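Local coordinates for protein laminin subunit ALPHA-1 (Mus musculus, PDB 2JD4) that forms the C-terminal LG4-5 domain pair of a basement membrane laminin chain, binds magnesium in the crystal and probably contributes to anchorage at the cell surface, at residues H96-T107 against M119-P127; I252-H260 against A270-L280. The protein carries 4 engineered substitutions. One frame throughout, in Å; residues are numbered along the deposited sequence.

Contact 1: H96-T107 against M119-P127; sequences HPALLSDGKWHT and MTVDGQESP
Asp122 grips the other segment with both carboxylate oxygens. OD2 accepts a hydrogen bond from His106 ND1 through its syn lone pair, 2.8 Å from ND1. The bond is bent, 145° at the hydrogen, and the ring and carboxylate planes are 42° apart. OD1 accepts from the backbone N of Thr107 at 3.0 Å. The backbone N of Asp122 returns a straighter bond to Thr107 O, at 2.9 Å. His106 is held at its other nitrogen too, because NE2 donates to Asp102 OD1. Lys104 N also donates to Asp102 OD1, from the opposite face, and this bond closes an Asx turn. With a carboxylate at each nitrogen, the imidazole is fixed in rotation and probably favours the charged form. Water 1 joins Thr107 OG1 to Gly123 N.

Asp122 and Gly123 are the corners of a type I' turn between strands 116-121 and 124-130. This turn lies beside the start of strand 106-113, in the antiparallel sheet of a laminin G domain, a fold of the concanavalin clan.

The apolar part centres on Val121 and His96. Val121 CG2 sits over the centre of the His96 ring, 3.8 Å from the centroid, in a CH-pi contact. CG1, anti to the backbone N (chi1 177°), turns to Ala98 CB at 3.9 Å and Leu100 CD1. Gln124 O lies at the ring edge of His96, and the Gln124 amide plane is perpendicular to the ring. Both ring nitrogens of His96 are buried without a polar partner. Beyond the ring, Met119 SD lies near His96 CB, and Met119 also packs on Leu81 and Phe83.

Contact 2: I252-H260 against A270-L280; sequences IVDGKVLFH and ATYQPRAARAL
Gly255 meets the second segment through its backbone. Its carbonyl O lies 3.5 Å from Pro274 CD and also touches Leu280 CD1. Water 2 donates to Gly255 O and to Ala277 O and accepts from Leu280 N, so one water ties the turn to the loop after the strand. Gly255 has a positive phi in a type I' turn from Val253 to Lys256, and its CA lies near Ala277 O.

The aliphatic chain of Lys256 crosses that of Gln273 at a slant. Lys256 CG is 3.5 Å from Gln273 CB, and CD comes close to the amide NE2. The lysine chain bends at chi2 and chi3, which brings Lys256 CE to Thr271 CG2 at 3.9 Å.

Val257 forms an antiparallel hydrogen-bonded pair with Tyr272. The bond from Tyr272 N to Val257 O is 2.9 Å and nearly straight, 172° at the hydrogen. The return bond runs from Val257 N to Tyr272 O. Val257 CG2 meets Leu280 CD1 at 3.6 Å, the two side chains crossing at about a right angle. This face is packed inward: Leu299 touches both Val257 and Tyr272.

Leu258 and Thr271 form a non-hydrogen-bonded pair on the other face. Their side chains lie side by side and point the same way. Leu258 CD2 is tight against Thr271 CG2, at 3.4 Å.

Phe259 pairs with Ala270 by two backbone bonds, Phe259 N to Ala270 O and Ala270 N to Phe259 O, both 3.0 Å. Its side chain returns to the face of Val257 and packs on Ile297 and Ala290.

Strands 256-262 and 267-272 thus make an antiparallel beta hairpin. The face with Val257, Phe259 and Tyr272 is turned to strands 286-293 and 296-301, as expected in the beta sandwich of a laminin G domain.

In the fold
From the N terminus, the chain first reaches contact 1, in the first laminin G domain. It closes a short loop in which strand 106-113 turns back into strand 116-121. It also brings the connection after strand 91-95 against the turn at 121-124, between strands 116-121 and 124-130. Contact 2 follows in the second. There the chain closes the hairpin of strands 256-262 and 267-272, and the loop up to residue 280 folds back on the turn at 253-256. The two are in series and neither nest nor cross. The centres of contact 1 and contact 2 are about 42 Å apart, and the nearest atoms of contact 1 and contact 2 are about 23 Å apart. Each ties together parts of its own domain.

Contact 1: H96-T107 against M119-P127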
loop_
_atom_site.group_PDB
_atom_site.type_symbol
_atom_site.label_atom_id
_atom_site.label_comp_id
_atom_site.label_asym_id
_atom_site.label_seq_id
_atom_site.Cartn_x
_atom_site.Cartn_y
_atom_site.Cartn_z
ATOM N N HIS A 96 21.335 -3.823 -7.225
ATOM C CA HIS A 96 22.068 -3.681 -5.976
ATOM C C HIS A 96 21.461 -4.663 -4.975
ATOM O O HIS A 96 20.238 -4.817 -4.908
ATOM C CB HIS A 96 21.953 -2.249 -5.457
ATOM C CG HIS A 96 22.905 -1.930 -4.348
ATOM N ND1 HIS A 96 24.000 -1.107 -4.518
ATOM C CD2 HIS A 96 22.932 -2.328 -3.056
ATOM C CE1 HIS A 96 24.659 -1.014 -3.378
ATOM N NE2 HIS A 96 24.032 -1.747 -2.474
ATOM N N PRO A 97 22.309 -5.341 -4.185
ATOM C CA PRO A 97 21.895 -6.324 -3.178
ATOM C C PRO A 97 21.172 -5.808 -1.932
ATOM O O PRO A 97 20.386 -6.533 -1.329
ATOM C CB PRO A 97 23.210 -7.009 -2.820
ATOM C CG PRO A 97 24.188 -5.886 -2.925
ATOM C CD PRO A 97 23.780 -5.244 -4.235
ATOM N N ALA A 98 21.437 -4.567 -1.544
ATOM C CA ALA A 98 20.822 -3.996 -0.348
ATOM C C ALA A 98 19.314 -4.192 -0.259
ATOM O O ALA A 98 18.586 -3.981 -1.230
ATOM C CB ALA A 98 21.152 -2.508 -0.254
ATOM N N LEU A 99 18.855 -4.610 0.914
ATOM C CA LEU A 99 17.430 -4.801 1.165
ATOM C C LEU A 99 16.979 -3.459 1.757
ATOM O O LEU A 99 17.467 -3.046 2.810
ATOM C CB LEU A 99 17.221 -5.937 2.171
ATOM C CG LEU A 99 15.809 -6.511 2.310
ATOM C CD1 LEU A 99 15.375 -7.137 0.990
ATOM C CD2 LEU A 99 15.787 -7.556 3.419
ATOM N N LEU A 100 16.062 -2.775 1.080
ATOM C CA LEU A 100 15.615 -1.455 1.543
ATOM C C LEU A 100 14.334 -1.369 2.362
ATOM O O LEU A 100 14.096 -0.363 3.024
ATOM C CB LEU A 100 15.468 -0.508 0.350
ATOM C CG LEU A 100 16.731 0.131 -0.230
ATOM C CD1 LEU A 100 17.630 -0.922 -0.881
ATOM C CD2 LEU A 100 16.307 1.167 -1.243
ATOM N N SER A 101 13.517 -2.413 2.320
ATOM C CA SER A 101 12.236 -2.420 3.024
ATOM C C SER A 101 12.244 -2.581 4.551
ATOM O O SER A 101 11.413 -3.313 5.093
ATOM C CB SER A 101 11.347 -3.499 2.408
ATOM O OG SER A 101 12.014 -4.754 2.403
ATOM N N ASP A 102 13.144 -1.886 5.246
ATOM C CA ASP A 102 13.214 -1.985 6.705
ATOM C C ASP A 102 12.616 -0.797 7.452
ATOM O O ASP A 102 12.686 -0.731 8.678
ATOM C CB ASP A 102 14.662 -2.184 7.168
ATOM C CG ASP A 102 15.596 -1.095 6.666
ATOM O OD1 ASP A 102 15.110 -0.019 6.256
ATOM O OD2 ASP A 102 16.827 -1.317 6.693
ATOM N N GLY A 103 12.036 0.147 6.719
ATOM C CA GLY A 103 11.422 1.297 7.365
ATOM C C GLY A 103 12.388 2.342 7.894
ATOM O O GLY A 103 11.989 3.251 8.621
ATOM N N LYS A 104 13.664 2.213 7.551
ATOM C CA LYS A 104 14.660 3.182 7.990
ATOM C C LYS A 104 15.124 3.984 6.778
ATOM O O LYS A 104 15.066 3.502 5.646
ATOM C CB LYS A 104 15.846 2.469 8.643
ATOM C CG LYS A 104 15.497 1.766 9.954
ATOM C CD LYS A 104 16.694 1.010 10.504
ATOM C CE LYS A 104 16.409 0.442 11.887
ATOM N NZ LYS A 104 15.302 -0.550 11.873
ATOM N N TRP A 105 15.574 5.212 7.013
ATOM C CA TRP A 105 16.035 6.068 5.923
ATOM C C TRP A 105 17.313 5.562 5.260
ATOM O O TRP A 105 18.260 5.157 5.935
ATOM C CB TRP A 105 16.269 7.496 6.421
ATOM C CG TRP A 105 15.008 8.262 6.682
ATOM C CD1 TRP A 105 14.406 8.479 7.895
ATOM C CD2 TRP A 105 14.179 8.894 5.704
ATOM N NE1 TRP A 105 13.251 9.214 7.723
ATOM C CE2 TRP A 105 13.089 9.480 6.388
ATOM C CE3 TRP A 105 14.249 9.022 4.309
ATOM C CZ2 TRP A 105 12.080 10.184 5.724
ATOM C CZ3 TRP A 105 13.246 9.720 3.649
ATOM C CH2 TRP A 105 12.173 10.295 4.361
ATOM N N HIS A 106 17.329 5.597 3.932
ATOM C CA HIS A 106 18.489 5.170 3.156
ATOM C C HIS A 106 18.816 6.237 2.117
ATOM O O HIS A 106 17.928 6.952 1.652
ATOM C CB HIS A 106 18.193 3.860 2.421
ATOM C CG HIS A 106 17.863 2.715 3.325
ATOM N ND1 HIS A 106 18.797 2.125 4.150
ATOM C CD2 HIS A 106 16.703 2.047 3.530
ATOM C CE1 HIS A 106 18.224 1.143 4.825
ATOM N NE2 HIS A 106 16.954 1.076 4.468
ATOM N N THR A 107 20.088 6.351 1.760
ATOM C CA THR A 107 20.494 7.298 0.732
ATOM C C THR A 107 20.750 6.441 -0.502
ATOM O O THR A 107 21.376 5.387 -0.409
ATOM C CB THR A 107 21.778 8.050 1.122
ATOM O OG1 THR A 107 22.846 7.113 1.292
ATOM C CG2 THR A 107 21.567 8.815 2.418
ATOM N N MET A 119 25.396 1.813 -9.135
ATOM C CA MET A 119 24.468 2.229 -8.084
ATOM C C MET A 119 25.130 2.242 -6.721
ATOM O O MET A 119 26.065 1.485 -6.469
ATOM C CB MET A 119 23.282 1.274 -8.003
ATOM C CG MET A 119 22.530 1.052 -9.285
ATOM S SD MET A 119 21.209 -0.129 -8.973
ATOM C CE MET A 119 20.159 0.900 -7.887
ATOM N N THR A 120 24.616 3.084 -5.833
ATOM C CA THR A 120 25.146 3.184 -4.479
ATOM C C THR A 120 23.997 3.288 -3.482
ATOM O O THR A 120 23.044 4.034 -3.702
ATOM C CB THR A 120 26.041 4.435 -4.312
ATOM O OG1 THR A 120 27.036 4.460 -5.344
ATOM C CG2 THR A 120 26.727 4.418 -2.956
ATOM N N VAL A 121 24.078 2.521 -2.402
ATOM C CA VAL A 121 23.063 2.566 -1.356
ATOM C C VAL A 121 23.801 2.681 -0.032
ATOM O O VAL A 121 24.628 1.837 0.303
ATOM C CB VAL A 121 22.162 1.302 -1.344
ATOM C CG1 VAL A 121 21.165 1.381 -0.173
ATOM C CG2 VAL A 121 21.397 1.194 -2.662
ATOM N N ASP A 122 23.511 3.743 0.709
ATOM C CA ASP A 122 24.156 3.995 1.987
ATOM C C ASP A 122 25.680 3.925 1.874
ATOM O O ASP A 122 26.343 3.374 2.744
ATOM C CB ASP A 122 23.672 3.000 3.050
ATOM C CG ASP A 122 22.178 3.119 3.331
ATOM O OD1 ASP A 122 21.657 4.252 3.301
ATOM O OD2 ASP A 122 21.529 2.082 3.590
ATOM N N GLY A 123 26.223 4.475 0.792
ATOM C CA GLY A 123 27.666 4.487 0.606
ATOM C C GLY A 123 28.317 3.253 0.001
ATOM O O GLY A 123 29.476 3.315 -0.425
ATOM N N GLN A 124 27.600 2.134 -0.033
ATOM C CA GLN A 124 28.149 0.906 -0.604
ATOM C C GLN A 124 27.921 0.937 -2.112
ATOM O O GLN A 124 26.789 0.847 -2.582
ATOM C CB GLN A 124 27.480 -0.330 0.027
ATOM C CG GLN A 124 25.987 -0.484 -0.267
ATOM C CD GLN A 124 25.291 -1.505 0.631
ATOM O OE1 GLN A 124 25.644 -2.689 0.647
ATOM N NE2 GLN A 124 24.289 -1.046 1.377
ATOM N N GLU A 125 29.011 1.074 -2.864
ATOM C CA GLU A 125 28.946 1.153 -4.319
ATOM C C GLU A 125 29.003 -0.226 -4.972
ATOM O O GLU A 125 29.781 -1.086 -4.559
ATOM C CB GLU A 125 30.097 2.031 -4.834
ATOM C CG GLU A 125 29.985 2.454 -6.294
ATOM C CD GLU A 125 31.111 3.388 -6.727
ATOM O OE1 GLU A 125 31.279 4.467 -6.115
ATOM O OE2 GLU A 125 31.831 3.044 -7.687
ATOM N N SER A 126 28.164 -0.432 -5.984
ATOM C CA SER A 126 28.123 -1.704 -6.705
ATOM C C SER A 126 29.130 -1.670 -7.848
ATOM O O SER A 126 29.557 -0.601 -8.273
ATOM C CB SER A 126 26.736 -1.934 -7.299
ATOM O OG SER A 126 26.530 -1.075 -8.410
ATOM N N PRO A 127 29.532 -2.842 -8.357
ATOM C CA PRO A 127 30.494 -2.824 -9.462
ATOM C C PRO A 127 29.853 -2.149 -10.674
ATOM O O PRO A 127 28.627 -2.136 -10.806
ATOM C CB PRO A 127 30.773 -4.308 -9.693
ATOM C CG PRO A 127 30.670 -4.872 -8.306
ATOM C CD PRO A 127 29.412 -4.196 -7.789
HETATM O O HOH W 1 24.585 6.615 -0.946
#

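Contact 2: I252-H260 against A270-L280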
loop_
_atom_site.group_PDB
_atom_site.type_symbol
_atom_site.label_atom_id
_atom_site.label_comp_id
_atom_site.label_asym_id
_atom_site.label_seq_id
_atom_site.Cartn_x
_atom_site.Cartn_y
_atom_site.Cartn_z
ATOM N N ILE A 252 -15.609 -5.445 14.548
ATOM C CA ILE A 252 -15.274 -5.378 15.965
ATOM C C ILE A 252 -16.412 -4.604 16.631
ATOM O O ILE A 252 -16.653 -3.448 16.299
ATOM C CB ILE A 252 -13.945 -4.606 16.205
ATOM C CG1 ILE A 252 -12.786 -5.313 15.495
ATOM C CG2 ILE A 252 -13.665 -4.510 17.689
ATOM C CD1 ILE A 252 -11.439 -4.631 15.692
ATOM N N VAL A 253 -17.120 -5.250 17.550
ATOM C CA VAL A 253 -18.228 -4.613 18.257
ATOM C C VAL A 253 -18.061 -4.825 19.761
ATOM O O VAL A 253 -18.088 -5.957 20.244
ATOM C CB VAL A 253 -19.589 -5.204 17.810
ATOM C CG1 VAL A 253 -20.726 -4.578 18.610
ATOM C CG2 VAL A 253 -19.793 -4.958 16.322
ATOM N N ASP A 254 -17.870 -3.728 20.486
ATOM C CA ASP A 254 -17.694 -3.763 21.934
ATOM C C ASP A 254 -16.537 -4.645 22.392
ATOM O O ASP A 254 -16.661 -5.390 23.366
ATOM C CB ASP A 254 -18.988 -4.219 22.612
ATOM C CG ASP A 254 -20.145 -3.279 22.343
ATOM O OD1 ASP A 254 -19.972 -2.052 22.522
ATOM O OD2 ASP A 254 -21.230 -3.764 21.957
ATOM N N GLY A 255 -15.413 -4.558 21.688
ATOM C CA GLY A 255 -14.249 -5.341 22.062
ATOM C C GLY A 255 -14.208 -6.776 21.572
ATOM O O GLY A 255 -13.228 -7.479 21.807
ATOM N N LYS A 256 -15.259 -7.223 20.894
ATOM C CA LYS A 256 -15.295 -8.589 20.376
ATOM C C LYS A 256 -15.241 -8.601 18.853
ATOM O O LYS A 256 -15.644 -7.639 18.204
ATOM C CB LYS A 256 -16.572 -9.296 20.839
ATOM C CG LYS A 256 -16.612 -9.589 22.330
ATOM C CD LYS A 256 -17.983 -9.307 22.920
ATOM C CE LYS A 256 -19.077 -10.089 22.218
ATOM N NZ LYS A 256 -20.408 -9.805 22.827
ATOM N N VAL A 257 -14.742 -9.695 18.288
ATOM C CA VAL A 257 -14.666 -9.831 16.842
ATOM C C VAL A 257 -15.778 -10.774 16.385
ATOM O O VAL A 257 -15.939 -11.871 16.933
ATOM C CB VAL A 257 -13.297 -10.392 16.400
ATOM C CG1 VAL A 257 -13.275 -10.599 14.892
ATOM C CG2 VAL A 257 -12.190 -9.427 16.803
ATOM N N LEU A 258 -16.546 -10.332 15.390
ATOM C CA LEU A 258 -17.647 -11.121 14.850
ATOM C C LEU A 258 -17.436 -11.415 13.368
ATOM O O LEU A 258 -17.031 -10.538 12.596
ATOM C CB LEU A 258 -18.970 -10.374 15.018
ATOM C CG LEU A 258 -19.294 -9.796 16.396
ATOM C CD1 LEU A 258 -20.653 -9.099 16.353
ATOM C CD2 LEU A 258 -19.290 -10.907 17.437
ATOM N N PHE A 259 -17.714 -12.657 12.990
ATOM C CA PHE A 259 -17.592 -13.120 11.614
ATOM C C PHE A 259 -18.974 -13.650 11.223
ATOM O O PHE A 259 -19.375 -14.724 11.671
ATOM C CB PHE A 259 -16.533 -14.229 11.543
ATOM C CG PHE A 259 -16.369 -14.854 10.182
ATOM C CD1 PHE A 259 -16.509 -14.103 9.022
ATOM C CD2 PHE A 259 -16.007 -16.192 10.069
ATOM C CE1 PHE A 259 -16.289 -14.672 7.771
ATOM C CE2 PHE A 259 -15.781 -16.776 8.822
ATOM C CZ PHE A 259 -15.921 -16.015 7.670
ATOM N N HIS A 260 -19.703 -12.878 10.417
ATOM C CA HIS A 260 -21.047 -13.258 9.975
ATOM C C HIS A 260 -21.026 -13.811 8.563
ATOM O O HIS A 260 -20.262 -13.355 7.717
ATOM C CB HIS A 260 -21.989 -12.053 9.970
ATOM C CG HIS A 260 -22.008 -11.277 11.248
ATOM N ND1 HIS A 260 -22.532 -11.780 12.418
ATOM C CD2 HIS A 260 -21.582 -10.023 11.532
ATOM C CE1 HIS A 260 -22.428 -10.870 13.370
ATOM N NE2 HIS A 260 -21.854 -9.795 12.857
ATOM N N ALA A 270 -19.917 -16.407 14.142
ATOM C CA ALA A 270 -18.851 -16.918 15.002
ATOM C C ALA A 270 -18.366 -15.711 15.807
ATOM O O ALA A 270 -17.961 -14.699 15.231
ATOM C CB ALA A 270 -17.717 -17.480 14.164
ATOM N N THR A 271 -18.395 -15.816 17.131
ATOM C CA THR A 271 -18.000 -14.706 17.993
ATOM C C THR A 271 -16.782 -14.978 18.875
ATOM O O THR A 271 -16.727 -15.990 19.578
ATOM C CB THR A 271 -19.180 -14.296 18.905
ATOM O OG1 THR A 271 -20.270 -13.832 18.100
ATOM C CG2 THR A 271 -18.768 -13.206 19.870
ATOM N N TYR A 272 -15.812 -14.064 18.837
ATOM C CA TYR A 272 -14.602 -14.184 19.648
ATOM C C TYR A 272 -14.549 -13.099 20.719
ATOM O O TYR A 272 -14.475 -11.910 20.406
ATOM C CB TYR A 272 -13.338 -14.067 18.789
ATOM C CG TYR A 272 -12.070 -13.988 19.621
ATOM C CD1 TYR A 272 -11.642 -15.079 20.380
ATOM C CD2 TYR A 272 -11.327 -12.807 19.688
ATOM C CE1 TYR A 272 -10.508 -14.999 21.190
ATOM C CE2 TYR A 272 -10.189 -12.715 20.496
ATOM C CZ TYR A 272 -9.787 -13.816 21.242
ATOM O OH TYR A 272 -8.666 -13.736 22.038
ATOM N N GLN A 273 -14.582 -13.507 21.983
ATOM C CA GLN A 273 -14.513 -12.548 23.078
ATOM C C GLN A 273 -13.286 -12.823 23.937
ATOM O O GLN A 273 -13.149 -13.901 24.512
ATOM C CB GLN A 273 -15.772 -12.618 23.943
ATOM C CG GLN A 273 -15.731 -11.687 25.144
ATOM C CD GLN A 273 -17.090 -11.492 25.775
ATOM O OE1 GLN A 273 -17.746 -12.453 26.176
ATOM N NE2 GLN A 273 -17.524 -10.240 25.867
ATOM N N PRO A 274 -12.371 -11.846 24.029
ATOM C CA PRO A 274 -11.146 -11.984 24.824
ATOM C C PRO A 274 -11.407 -11.908 26.330
ATOM O O PRO A 274 -12.444 -11.402 26.761
ATOM C CB PRO A 274 -10.288 -10.827 24.325
ATOM C CG PRO A 274 -11.313 -9.767 24.047
ATOM C CD PRO A 274 -12.400 -10.547 23.330
ATOM N N ARG A 275 -10.456 -12.406 27.118
ATOM C CA ARG A 275 -10.570 -12.404 28.576
ATOM C C ARG A 275 -10.851 -11.003 29.111
ATOM O O ARG A 275 -11.688 -10.822 29.996
ATOM C CB ARG A 275 -9.280 -12.928 29.214
ATOM C CG ARG A 275 -8.730 -14.204 28.599
ATOM C CD ARG A 275 -7.572 -14.744 29.433
ATOM N NE ARG A 275 -6.721 -15.665 28.684
ATOM C CZ ARG A 275 -5.921 -15.300 27.685
ATOM N NH1 ARG A 275 -5.859 -14.026 27.313
ATOM N NH2 ARG A 275 -5.177 -16.204 27.062
ATOM N N ALA A 276 -10.139 -10.017 28.577
ATOM C CA ALA A 276 -10.314 -8.631 28.995
ATOM C C ALA A 276 -11.039 -7.860 27.899
ATOM O O ALA A 276 -10.787 -8.067 26.712
ATOM C CB ALA A 276 -8.959 -7.994 29.277
ATOM N N ALA A 277 -11.938 -6.967 28.303
ATOM C CA ALA A 277 -12.710 -6.164 27.360
ATOM C C ALA A 277 -11.833 -5.264 26.489
ATOM O O ALA A 277 -12.098 -5.086 25.302
ATOM C CB ALA A 277 -13.730 -5.316 28.117
ATOM N N ARG A 278 -10.789 -4.700 27.085
ATOM C CA ARG A 278 -9.886 -3.808 26.365
ATOM C C ARG A 278 -8.680 -4.514 25.744
ATOM O O ARG A 278 -7.791 -3.865 25.192
ATOM C CB ARG A 278 -9.414 -2.701 27.309
ATOM C CG ARG A 278 -8.866 -3.213 28.632
ATOM C CD ARG A 278 -7.454 -3.755 28.497
ATOM N NE ARG A 278 -7.060 -4.557 29.652
ATOM C CZ ARG A 278 -7.087 -4.130 30.912
ATOM N NH1 ARG A 278 -7.492 -2.899 31.195
ATOM N NH2 ARG A 278 -6.706 -4.939 31.893
ATOM N N ALA A 279 -8.660 -5.840 25.822
ATOM C CA ALA A 279 -7.549 -6.621 25.285
ATOM C C ALA A 279 -7.189 -6.295 23.839
ATOM O O ALA A 279 -6.012 -6.127 23.508
ATOM C CB ALA A 279 -7.851 -8.107 25.415
ATOM N N LEU A 280 -8.196 -6.201 22.976
ATOM C CA LEU A 280 -7.953 -5.929 21.561
ATOM C C LEU A 280 -7.669 -4.472 21.196
ATOM O O LEU A 280 -7.110 -4.204 20.132
ATOM C CB LEU A 280 -9.122 -6.457 20.719
ATOM C CG LEU A 280 -9.339 -7.974 20.757
ATOM C CD1 LEU A 280 -10.497 -8.353 19.845
ATOM C CD2 LEU A 280 -8.072 -8.692 20.320
HETATM O O HOH W 2 -11.023 -6.393 23.306
#